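Local structure of Dps family DNA-binding stress response protein (Thermosynechococcus elongatus, 2C41) at residues V24-Y29 / E54-I59; K16-N21 / I110-Q115; H45-E50 / W144-F149. The protein probably binds and oxidises iron and binds DNA in the stress response, as a twelve-subunit member of the Dps branch of the ferritin family. All coordinates share one frame; numbering follows the deposited sequence.

Contact 1 of 3, residues V24-Y29 / E54-I59; sequences VMYLNY and EVFAMI
Y26 and F56 lie side by side and point the same way, and they form the edge-to-face pair of this contact. Both rings leave the backbone alike, with CG anti to the backbone N (chi1 171° in Y26), which sends them out along the same flank. The F56 ring turns its edge to the Y26 face: CD2 sits 3.9 Å above the Y26 ring plane, over its centre, with the planes at 57°, an edge-to-face pair somewhat short of a perpendicular T. Lower down, CB of F56 comes to 3.6 Å from CD1 of Y26, so the root of one side chain fits against the ring of the other.

The fully buried part is inward from these rings, where V55 packs between M25 and Y29. It splits its two methyls between neighbours one turn apart: CG1 lies 3.8 Å from CB of M25 and also near the backbone N of Y26, while CG2 reaches CE2 of Y29 at 4.0 Å. M25 starts toward V55, but its bend at chi2 carries the sulfur end off to N105, H106 and I109 of helix 95-122. The hydroxyl of Y29 is held by Q51. I59 adds a lighter touch on this buried side, its CD1 4.2 Å from CB of Y26, with A22 and V23 also against it.

On the more open side, F56 stays partly exposed even though the second subunit packs here, its own F56 ring meeting this one and its Y26 lying close by. The two segments run nearly antiparallel, at 151°, with axes 8.7 Å apart; this close pairing of successive long helices is the first hairpin of the ferritin-like four-helix bundle, its outer aromatic flank turned to a neighbouring subunit.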
loop_
_atom_site.group_PDB
_atom_site.type_symbol
_atom_site.label_atom_id
_atom_site.label_comp_id
_atom_site.label_asym_id
_atom_site.label_seq_id
_atom_site.Cartn_x
_atom_site.Cartn_y
_atom_site.Cartn_z
ATOM N N VAL C 24 5.659 -8.436 -31.874
ATOM C CA VAL C 24 6.307 -7.484 -32.791
ATOM C C VAL C 24 5.904 -6.043 -32.474
ATOM O O VAL C 24 6.745 -5.139 -32.476
ATOM C CB VAL C 24 6.021 -7.827 -34.283
ATOM C CG1 VAL C 24 6.557 -6.732 -35.239
ATOM C CG2 VAL C 24 6.627 -9.167 -34.609
ATOM N N MET C 25 4.622 -5.833 -32.196
ATOM C CA MET C 25 4.123 -4.516 -31.841
ATOM C C MET C 25 4.798 -3.996 -30.568
ATOM O O MET C 25 5.163 -2.820 -30.471
ATOM C CB MET C 25 2.617 -4.583 -31.626
ATOM C CG MET C 25 1.965 -3.251 -31.714
ATOM S SD MET C 25 2.051 -2.624 -33.407
ATOM C CE MET C 25 1.284 -1.046 -33.076
ATOM N N TYR C 26 4.956 -4.886 -29.594
ATOM C CA TYR C 26 5.665 -4.534 -28.370
ATOM C C TYR C 26 7.108 -4.111 -28.666
ATOM O O TYR C 26 7.563 -3.054 -28.212
ATOM C CB TYR C 26 5.642 -5.690 -27.361
ATOM C CG TYR C 26 6.554 -5.400 -26.201
ATOM C CD1 TYR C 26 6.230 -4.396 -25.287
ATOM C CD2 TYR C 26 7.760 -6.080 -26.045
ATOM C CE1 TYR C 26 7.065 -4.097 -24.218
ATOM C CE2 TYR C 26 8.616 -5.777 -24.974
ATOM C CZ TYR C 26 8.245 -4.784 -24.075
ATOM O OH TYR C 26 9.050 -4.461 -23.011
ATOM N N LEU C 27 7.824 -4.938 -29.421
ATOM C CA LEU C 27 9.217 -4.650 -29.752
ATOM C C LEU C 27 9.348 -3.366 -30.580
ATOM O O LEU C 27 10.295 -2.600 -30.382
ATOM C CB LEU C 27 9.882 -5.844 -30.438
ATOM C CG LEU C 27 10.052 -7.099 -29.568
ATOM C CD1 LEU C 27 10.526 -8.263 -30.421
ATOM C CD2 LEU C 27 10.999 -6.846 -28.390
ATOM N N ASN C 28 8.390 -3.126 -31.479
ATOM C CA ASN C 28 8.311 -1.830 -32.172
ATOM C C ASN C 28 8.191 -0.671 -31.186
ATOM O O ASN C 28 8.891 0.327 -31.312
ATOM C CB ASN C 28 7.125 -1.777 -33.140
ATOM C CG ASN C 28 7.362 -2.549 -34.421
ATOM O OD1 ASN C 28 6.455 -2.658 -35.260
ATOM N ND2 ASN C 28 8.559 -3.072 -34.595
ATOM N N TYR C 29 7.286 -0.798 -30.216
ATOM C CA TYR C 29 7.118 0.240 -29.185
ATOM C C TYR C 29 8.402 0.526 -28.419
ATOM O O TYR C 29 8.696 1.681 -28.100
ATOM C CB TYR C 29 5.971 -0.084 -28.231
ATOM C CG TYR C 29 4.657 0.575 -28.614
ATOM C CD1 TYR C 29 4.571 1.967 -28.746
ATOM C CD2 TYR C 29 3.504 -0.182 -28.832
ATOM C CE1 TYR C 29 3.372 2.593 -29.085
ATOM C CE2 TYR C 29 2.289 0.433 -29.171
ATOM C CZ TYR C 29 2.236 1.814 -29.295
ATOM O OH TYR C 29 1.059 2.437 -29.625
ATOM N N GLU C 54 0.971 -1.880 -22.372
ATOM C CA GLU C 54 -0.371 -2.411 -22.568
ATOM C C GLU C 54 -0.412 -3.483 -23.648
ATOM O O GLU C 54 -1.073 -4.504 -23.481
ATOM C CB GLU C 54 -1.360 -1.290 -22.857
ATOM C CG GLU C 54 -1.617 -0.429 -21.621
ATOM C CD GLU C 54 -2.749 0.550 -21.825
ATOM O OE1 GLU C 54 -3.684 0.538 -20.994
ATOM O OE2 GLU C 54 -2.713 1.314 -22.814
ATOM N N VAL C 55 0.323 -3.267 -24.729
ATOM C CA VAL C 55 0.478 -4.298 -25.758
ATOM C C VAL C 55 1.214 -5.513 -25.183
ATOM O O VAL C 55 0.814 -6.649 -25.412
ATOM C CB VAL C 55 1.217 -3.769 -26.999
ATOM C CG1 VAL C 55 1.545 -4.915 -27.955
ATOM C CG2 VAL C 55 0.373 -2.704 -27.718
ATOM N N PHE C 56 2.263 -5.256 -24.401
ATOM C CA PHE C 56 3.036 -6.326 -23.776
ATOM C C PHE C 56 2.158 -7.331 -23.040
ATOM O O PHE C 56 2.329 -8.543 -23.205
ATOM C CB PHE C 56 4.058 -5.760 -22.779
ATOM C CG PHE C 56 4.762 -6.827 -21.986
ATOM C CD1 PHE C 56 4.342 -7.143 -20.695
ATOM C CD2 PHE C 56 5.821 -7.533 -22.545
ATOM C CE1 PHE C 56 4.985 -8.144 -19.962
ATOM C CE2 PHE C 56 6.472 -8.538 -21.819
ATOM C CZ PHE C 56 6.049 -8.839 -20.528
ATOM N N ALA C 57 1.235 -6.816 -22.226
ATOM C CA ALA C 57 0.350 -7.640 -21.398
ATOM C C ALA C 57 -0.468 -8.610 -22.237
ATOM O O ALA C 57 -0.874 -9.675 -21.762
ATOM C CB ALA C 57 -0.568 -6.754 -20.576
ATOM N N MET C 58 -0.716 -8.237 -23.490
ATOM C CA MET C 58 -1.513 -9.060 -24.389
ATOM C C MET C 58 -0.805 -10.324 -24.841
ATOM O O MET C 58 -1.462 -11.300 -25.204
ATOM C CB MET C 58 -1.918 -8.252 -25.619
ATOM C CG MET C 58 -2.705 -7.009 -25.268
ATOM S SD MET C 58 -3.209 -6.217 -26.805
ATOM C CE MET C 58 -3.748 -4.629 -26.189
ATOM N N ILE C 59 0.527 -10.306 -24.827
ATOM C CA ILE C 59 1.307 -11.442 -25.302
ATOM C C ILE C 59 0.939 -12.711 -24.534
ATOM O O ILE C 59 0.589 -13.729 -25.131
ATOM C CB ILE C 59 2.835 -11.192 -25.203
ATOM C CG1 ILE C 59 3.240 -10.003 -26.089
ATOM C CG2 ILE C 59 3.595 -12.459 -25.585
ATOM C CD1 ILE C 59 4.602 -9.428 -25.763
#

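Contact 2 of 3, residues K16-N21 / I110-Q115; sequences KREQAN and ITEMHQ
Segments 16-21 and 110-115 run nearly antiparallel at 155°, their axes 11.1 Å apart, with E18 and M113 nearest in CA position, and R17 and E112 reach across that wide spacing. The extended E112 chain brings OE2 to the edge of the R17 guanidinium, near its plane, 3.0 Å from NH1. The salt bridge includes a weak hydrogen bond, bent to 142°, and the carboxylate stands 79° to the guanidinium. R17 bends at chi3 to bring NH1 there; NH1 also bridges to D116, while OE1 of E112 is held by T85. E18 bends at chi2, which brings its carboxylate nearer to helix 95-122 and against M113: OE1 of E18 lies 3.4 Å from CG of M113. OE2 of E18 is 4.5 Å from OE2 of E112, so R17 probably offsets the crowding of negative charge, although its NH1 is a long 3.9 Å from OE2 of E18. A leucine in place of R17 would probably leave E112 and D116 without their shared positive mate, next to E18. This charged network joins the first and third long helices inside the ferritin-like four-helix bundle.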
loop_
_atom_site.group_PDB
_atom_site.type_symbol
_atom_site.label_atom_id
_atom_site.label_comp_id
_atom_site.label_asym_id
_atom_site.label_seq_id
_atom_site.Cartn_x
_atom_site.Cartn_y
_atom_site.Cartn_z
ATOM N N LYS C 16 -2.373 -17.509 -32.871
ATOM C CA LYS C 16 -0.937 -17.495 -33.154
ATOM C C LYS C 16 -0.536 -16.199 -33.859
ATOM O O LYS C 16 0.455 -15.561 -33.484
ATOM C CB LYS C 16 -0.526 -18.721 -33.979
ATOM C CG LYS C 16 -0.630 -20.029 -33.215
ATOM C CD LYS C 16 0.384 -21.026 -33.760
ATOM C CE LYS C 16 -0.139 -22.449 -33.858
ATOM N NZ LYS C 16 -1.122 -22.913 -32.835
ATOM N N ARG C 17 -1.311 -15.813 -34.872
ATOM C CA ARG C 17 -1.063 -14.569 -35.597
ATOM C C ARG C 17 -1.171 -13.361 -34.663
ATOM O O ARG C 17 -0.304 -12.482 -34.674
ATOM C CB ARG C 17 -2.036 -14.419 -36.775
ATOM C CG ARG C 17 -1.920 -13.071 -37.514
ATOM C CD ARG C 17 -2.716 -13.047 -38.844
ATOM N NE ARG C 17 -3.954 -13.833 -38.791
ATOM C CZ ARG C 17 -5.055 -13.497 -38.114
ATOM N NH1 ARG C 17 -5.102 -12.374 -37.405
ATOM N NH2 ARG C 17 -6.118 -14.299 -38.146
ATOM N N GLU C 18 -2.238 -13.333 -33.865
ATOM C CA GLU C 18 -2.482 -12.235 -32.948
ATOM C C GLU C 18 -1.372 -12.145 -31.891
ATOM O O GLU C 18 -0.873 -11.051 -31.591
ATOM C CB GLU C 18 -3.865 -12.381 -32.308
ATOM C CG GLU C 18 -5.029 -12.197 -33.305
ATOM C CD GLU C 18 -5.418 -10.739 -33.529
ATOM O OE1 GLU C 18 -4.756 -9.831 -32.970
ATOM O OE2 GLU C 18 -6.403 -10.495 -34.267
ATOM N N GLN C 19 -0.977 -13.297 -31.356
ATOM C CA GLN C 19 0.093 -13.348 -30.353
ATOM C C GLN C 19 1.401 -12.825 -30.946
ATOM O O GLN C 19 2.076 -11.999 -30.340
ATOM C CB GLN C 19 0.301 -14.773 -29.847
ATOM C CG GLN C 19 1.483 -14.902 -28.881
ATOM C CD GLN C 19 2.077 -16.291 -28.847
ATOM O OE1 GLN C 19 3.192 -16.487 -28.358
ATOM N NE2 GLN C 19 1.348 -17.260 -29.368
ATOM N N ALA C 20 1.739 -13.318 -32.137
ATOM C CA ALA C 20 2.938 -12.879 -32.854
ATOM C C ALA C 20 2.911 -11.371 -33.101
ATOM O O ALA C 20 3.927 -10.702 -32.907
ATOM C CB ALA C 20 3.086 -13.648 -34.189
ATOM N N ASN C 21 1.745 -10.850 -33.498
ATOM C CA ASN C 21 1.561 -9.408 -33.687
ATOM C C ASN C 21 1.797 -8.612 -32.407
ATOM O O ASN C 21 2.395 -7.539 -32.446
ATOM C CB ASN C 21 0.180 -9.070 -34.266
ATOM C CG ASN C 21 0.058 -9.409 -35.747
ATOM O OD1 ASN C 21 -1.049 -9.443 -36.298
ATOM N ND2 ASN C 21 1.183 -9.652 -36.397
ATOM N N ILE C 110 -6.451 -3.901 -35.326
ATOM C CA ILE C 110 -7.873 -3.623 -35.073
ATOM C C ILE C 110 -8.753 -4.353 -36.097
ATOM O O ILE C 110 -9.726 -5.013 -35.740
ATOM C CB ILE C 110 -8.182 -2.105 -35.080
ATOM C CG1 ILE C 110 -7.552 -1.434 -33.842
ATOM C CG2 ILE C 110 -9.705 -1.849 -35.137
ATOM C CD1 ILE C 110 -7.423 0.084 -33.958
ATOM N N THR C 111 -8.389 -4.249 -37.369
ATOM C CA THR C 111 -9.121 -4.962 -38.414
ATOM C C THR C 111 -9.092 -6.471 -38.159
ATOM O O THR C 111 -10.139 -7.125 -38.185
ATOM C CB THR C 111 -8.589 -4.630 -39.817
ATOM O OG1 THR C 111 -8.883 -3.258 -40.100
ATOM C CG2 THR C 111 -9.242 -5.521 -40.894
ATOM N N GLU C 112 -7.902 -7.002 -37.903
ATOM C CA GLU C 112 -7.743 -8.431 -37.642
ATOM C C GLU C 112 -8.511 -8.909 -36.412
ATOM O O GLU C 112 -9.114 -9.982 -36.447
ATOM C CB GLU C 112 -6.269 -8.814 -37.531
ATOM C CG GLU C 112 -5.537 -8.763 -38.877
ATOM C CD GLU C 112 -4.173 -9.415 -38.845
ATOM O OE1 GLU C 112 -3.559 -9.545 -39.928
ATOM O OE2 GLU C 112 -3.697 -9.798 -37.754
ATOM N N MET C 113 -8.495 -8.127 -35.334
ATOM C CA MET C 113 -9.225 -8.520 -34.130
ATOM C C MET C 113 -10.736 -8.567 -34.348
ATOM O O MET C 113 -11.412 -9.433 -33.796
ATOM C CB MET C 113 -8.866 -7.630 -32.943
ATOM C CG MET C 113 -7.495 -7.969 -32.342
ATOM S SD MET C 113 -7.278 -7.175 -30.739
ATOM C CE MET C 113 -5.644 -7.801 -30.309
ATOM N N HIS C 114 -11.264 -7.656 -35.162
ATOM C CA HIS C 114 -12.689 -7.712 -35.501
ATOM C C HIS C 114 -12.986 -8.975 -36.319
ATOM O O HIS C 114 -13.961 -9.681 -36.056
ATOM C CB HIS C 114 -13.136 -6.450 -36.242
ATOM C CG HIS C 114 -13.352 -5.266 -35.347
ATOM N ND1 HIS C 114 -12.320 -4.472 -34.898
ATOM C CD2 HIS C 114 -14.488 -4.738 -34.829
ATOM C CE1 HIS C 114 -12.809 -3.508 -34.133
ATOM N NE2 HIS C 114 -14.123 -3.653 -34.067
ATOM N N GLN C 115 -12.137 -9.259 -37.299
ATOM C CA GLN C 115 -12.282 -10.472 -38.117
ATOM C C GLN C 115 -12.162 -11.736 -37.262
ATOM O O GLN C 115 -12.967 -12.671 -37.395
ATOM C CB GLN C 115 -11.253 -10.484 -39.250
ATOM C CG GLN C 115 -11.514 -9.404 -40.290
ATOM C CD GLN C 115 -10.440 -9.290 -41.359
ATOM O OE1 GLN C 115 -10.731 -8.853 -42.476
ATOM N NE2 GLN C 115 -9.197 -9.649 -41.028
#

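Contact 3 of 3, residues H45-E50 / W144-F149; sequences HLLFEE and WFLKEF
L47 drives its forked end into a group of three side chains on segment 144-149, F145, L146 and F149, and each methyl has its own share. With CG anti to the backbone N (chi1 177°) the leucine leaves its helix toward segment 144-149, and the fork then divides the work. CD1 of L47 reaches 3.7 Å from CD2 of F145, the two side chains crossing at a slant. CD2 of L47 serves a pair of neighbours: it lies 3.8 Å from CD1 of L146 and 3.7 Å from CE1 of F149. L47 and F149 come from opposite directions and meet where CD2 approaches CE1, obliquely to the ring.

L146 sets out across the interface at an angle, and its end then swings nearer. That brings the same CD1 methyl to CE2 of the F48 ring, at a looser 4.3 Å. The rest of L146 is surrounded by bundle interior: Y29 of helix 6-35, and A102, I103 and H106 of helix 95-122.

The two segments are almost antiparallel (158°), but their axes stand 12.0 Å apart, so the side chains, not the backbones, fill the interval. F145 has a further role at the subunit boundary, where its ring meets F41 edge-to-face and also H45, both of the fourth subunit; that subunit's R42 packs on L47. Between the segments themselves, methyls and ring carbons do all the touching, so the joint probably rests on shape and burial of apolar surface, while polar bonds lie around it, among them the salt bridge of E50 to R42 of the fourth subunit.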
loop_
_atom_site.group_PDB
_atom_site.type_symbol
_atom_site.label_atom_id
_atom_site.label_comp_id
_atom_site.label_asym_id
_atom_site.label_seq_id
_atom_site.Cartn_x
_atom_site.Cartn_y
_atom_site.Cartn_z
ATOM N N HIS C 45 8.659 9.527 -24.925
ATOM C CA HIS C 45 9.359 8.419 -24.258
ATOM C C HIS C 45 8.359 7.679 -23.352
ATOM O O HIS C 45 8.249 6.439 -23.384
ATOM C CB HIS C 45 10.533 9.004 -23.460
ATOM C CG HIS C 45 11.461 7.989 -22.873
ATOM N ND1 HIS C 45 12.204 7.118 -23.643
ATOM C CD2 HIS C 45 11.816 7.751 -21.587
ATOM C CE1 HIS C 45 12.961 6.376 -22.857
ATOM N NE2 HIS C 45 12.749 6.743 -21.606
ATOM N N LEU C 46 7.593 8.450 -22.582
ATOM C CA LEU C 46 6.568 7.882 -21.698
ATOM C C LEU C 46 5.406 7.261 -22.470
ATOM O O LEU C 46 4.979 6.151 -22.143
ATOM C CB LEU C 46 6.036 8.942 -20.731
ATOM C CG LEU C 46 7.040 9.298 -19.640
ATOM C CD1 LEU C 46 6.610 10.534 -18.848
ATOM C CD2 LEU C 46 7.238 8.082 -18.726
ATOM N N LEU C 47 4.896 7.974 -23.477
ATOM C CA LEU C 47 3.800 7.449 -24.291
ATOM C C LEU C 47 4.125 6.072 -24.847
ATOM O O LEU C 47 3.329 5.136 -24.723
ATOM C CB LEU C 47 3.441 8.400 -25.439
ATOM C CG LEU C 47 2.343 7.861 -26.364
ATOM C CD1 LEU C 47 0.951 8.060 -25.765
ATOM C CD2 LEU C 47 2.458 8.532 -27.724
ATOM N N PHE C 48 5.304 5.945 -25.450
ATOM C CA PHE C 48 5.702 4.691 -26.074
ATOM C C PHE C 48 5.856 3.566 -25.053
ATOM O O PHE C 48 5.500 2.429 -25.333
ATOM C CB PHE C 48 6.972 4.881 -26.906
ATOM C CG PHE C 48 6.780 5.792 -28.102
ATOM C CD1 PHE C 48 7.698 6.801 -28.387
ATOM C CD2 PHE C 48 5.680 5.619 -28.949
ATOM C CE1 PHE C 48 7.519 7.641 -29.497
ATOM C CE2 PHE C 48 5.489 6.445 -30.066
ATOM C CZ PHE C 48 6.402 7.458 -30.341
ATOM N N GLU C 49 6.350 3.897 -23.868
ATOM C CA GLU C 49 6.462 2.905 -22.800
ATOM C C GLU C 49 5.082 2.483 -22.295
ATOM O O GLU C 49 4.828 1.302 -22.079
ATOM C CB GLU C 49 7.340 3.434 -21.659
ATOM C CG GLU C 49 7.617 2.390 -20.577
ATOM C CD GLU C 49 8.607 1.292 -20.989
ATOM O OE1 GLU C 49 9.008 1.184 -22.172
ATOM O OE2 GLU C 49 8.987 0.509 -20.102
ATOM N N GLU C 50 4.185 3.457 -22.134
ATOM C CA GLU C 50 2.855 3.190 -21.595
ATOM C C GLU C 50 2.041 2.313 -22.536
ATOM O O GLU C 50 1.499 1.280 -22.125
ATOM C CB GLU C 50 2.131 4.503 -21.305
ATOM C CG GLU C 50 2.701 5.229 -20.104
ATOM C CD GLU C 50 2.303 6.690 -20.045
ATOM O OE1 GLU C 50 1.846 7.250 -21.071
ATOM O OE2 GLU C 50 2.479 7.285 -18.969
ATOM N N TRP C 144 -6.052 6.322 -31.281
ATOM C CA TRP C 144 -6.542 7.673 -31.035
ATOM C C TRP C 144 -5.428 8.600 -30.497
ATOM O O TRP C 144 -5.201 9.676 -31.053
ATOM C CB TRP C 144 -7.775 7.638 -30.122
ATOM C CG TRP C 144 -8.037 8.921 -29.402
ATOM C CD1 TRP C 144 -8.116 10.175 -29.939
ATOM C CD2 TRP C 144 -8.256 9.063 -28.001
ATOM N NE1 TRP C 144 -8.359 11.099 -28.944
ATOM C CE2 TRP C 144 -8.454 10.438 -27.746
ATOM C CE3 TRP C 144 -8.298 8.158 -26.929
ATOM C CZ2 TRP C 144 -8.684 10.935 -26.458
ATOM C CZ3 TRP C 144 -8.537 8.652 -25.646
ATOM C CH2 TRP C 144 -8.724 10.032 -25.427
ATOM N N PHE C 145 -4.740 8.176 -29.434
ATOM C CA PHE C 145 -3.615 8.942 -28.869
ATOM C C PHE C 145 -2.584 9.312 -29.933
ATOM O O PHE C 145 -2.185 10.478 -30.064
ATOM C CB PHE C 145 -2.919 8.145 -27.752
ATOM C CG PHE C 145 -3.427 8.454 -26.361
ATOM C CD1 PHE C 145 -4.736 8.151 -25.997
ATOM C CD2 PHE C 145 -2.581 9.018 -25.410
ATOM C CE1 PHE C 145 -5.204 8.432 -24.707
ATOM C CE2 PHE C 145 -3.035 9.298 -24.112
ATOM C CZ PHE C 145 -4.346 9.002 -23.763
ATOM N N LEU C 146 -2.153 8.308 -30.694
ATOM C CA LEU C 146 -1.134 8.501 -31.724
ATOM C C LEU C 146 -1.590 9.492 -32.793
ATOM O O LEU C 146 -0.837 10.392 -33.170
ATOM C CB LEU C 146 -0.788 7.158 -32.367
ATOM C CG LEU C 146 0.454 6.313 -32.038
ATOM C CD1 LEU C 146 1.330 6.825 -30.917
ATOM C CD2 LEU C 146 0.062 4.852 -31.836
ATOM N N LYS C 147 -2.822 9.324 -33.267
ATOM C CA LYS C 147 -3.377 10.207 -34.291
ATOM C C LYS C 147 -3.398 11.663 -33.838
ATOM O O LYS C 147 -3.141 12.568 -34.636
ATOM C CB LYS C 147 -4.780 9.746 -34.700
ATOM C CG LYS C 147 -4.772 8.526 -35.616
ATOM C CD LYS C 147 -6.194 7.976 -35.820
ATOM C CE LYS C 147 -7.130 9.013 -36.472
ATOM N NZ LYS C 147 -6.745 9.270 -37.881
ATOM N N GLU C 148 -3.696 11.892 -32.560
ATOM C CA GLU C 148 -3.710 13.256 -32.021
ATOM C C GLU C 148 -2.363 13.959 -32.204
ATOM O O GLU C 148 -2.325 15.149 -32.499
ATOM C CB GLU C 148 -4.122 13.270 -30.543
ATOM C CG GLU C 148 -5.581 12.852 -30.288
ATOM C CD GLU C 148 -6.574 13.659 -31.121
ATOM O OE1 GLU C 148 -7.549 13.071 -31.651
ATOM O OE2 GLU C 148 -6.362 14.881 -31.277
ATOM N N PHE C 149 -1.264 13.222 -32.040
ATOM C CA PHE C 149 0.074 13.810 -32.201
ATOM C C PHE C 149 0.328 14.312 -33.622
ATOM O O PHE C 149 1.176 15.179 -33.841
ATOM C CB PHE C 149 1.149 12.813 -31.793
ATOM C CG PHE C 149 1.387 12.766 -30.313
ATOM C CD1 PHE C 149 0.651 11.906 -29.501
ATOM C CD2 PHE C 149 2.341 13.595 -29.729
ATOM C CE1 PHE C 149 0.878 11.866 -28.118
ATOM C CE2 PHE C 149 2.576 13.568 -28.352
ATOM C CZ PHE C 149 1.847 12.706 -27.546
#

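Overall arrangement
From the N terminus, helix 6-35 supplies first 16-21 and then 24-29. Helix 41-68 follows with 45-50 and 54-59, and the latter turns back on 24-29 to close the short loop of contact 1. Helix 95-122 then returns to 16-21, closing the longer loop of contact 2, inside which contact 1 is nested. Last, helix 126-149 reaches back to 45-50 in contact 3, whose loop crosses both others. Contact 1 touches contact 2 where I59 meets Q19, and contact 3 through Y29 against L146 and F48; contacts 2 and 3 remain about 7 Å apart at their nearest atoms. Together they tie all four long helices into one bundle.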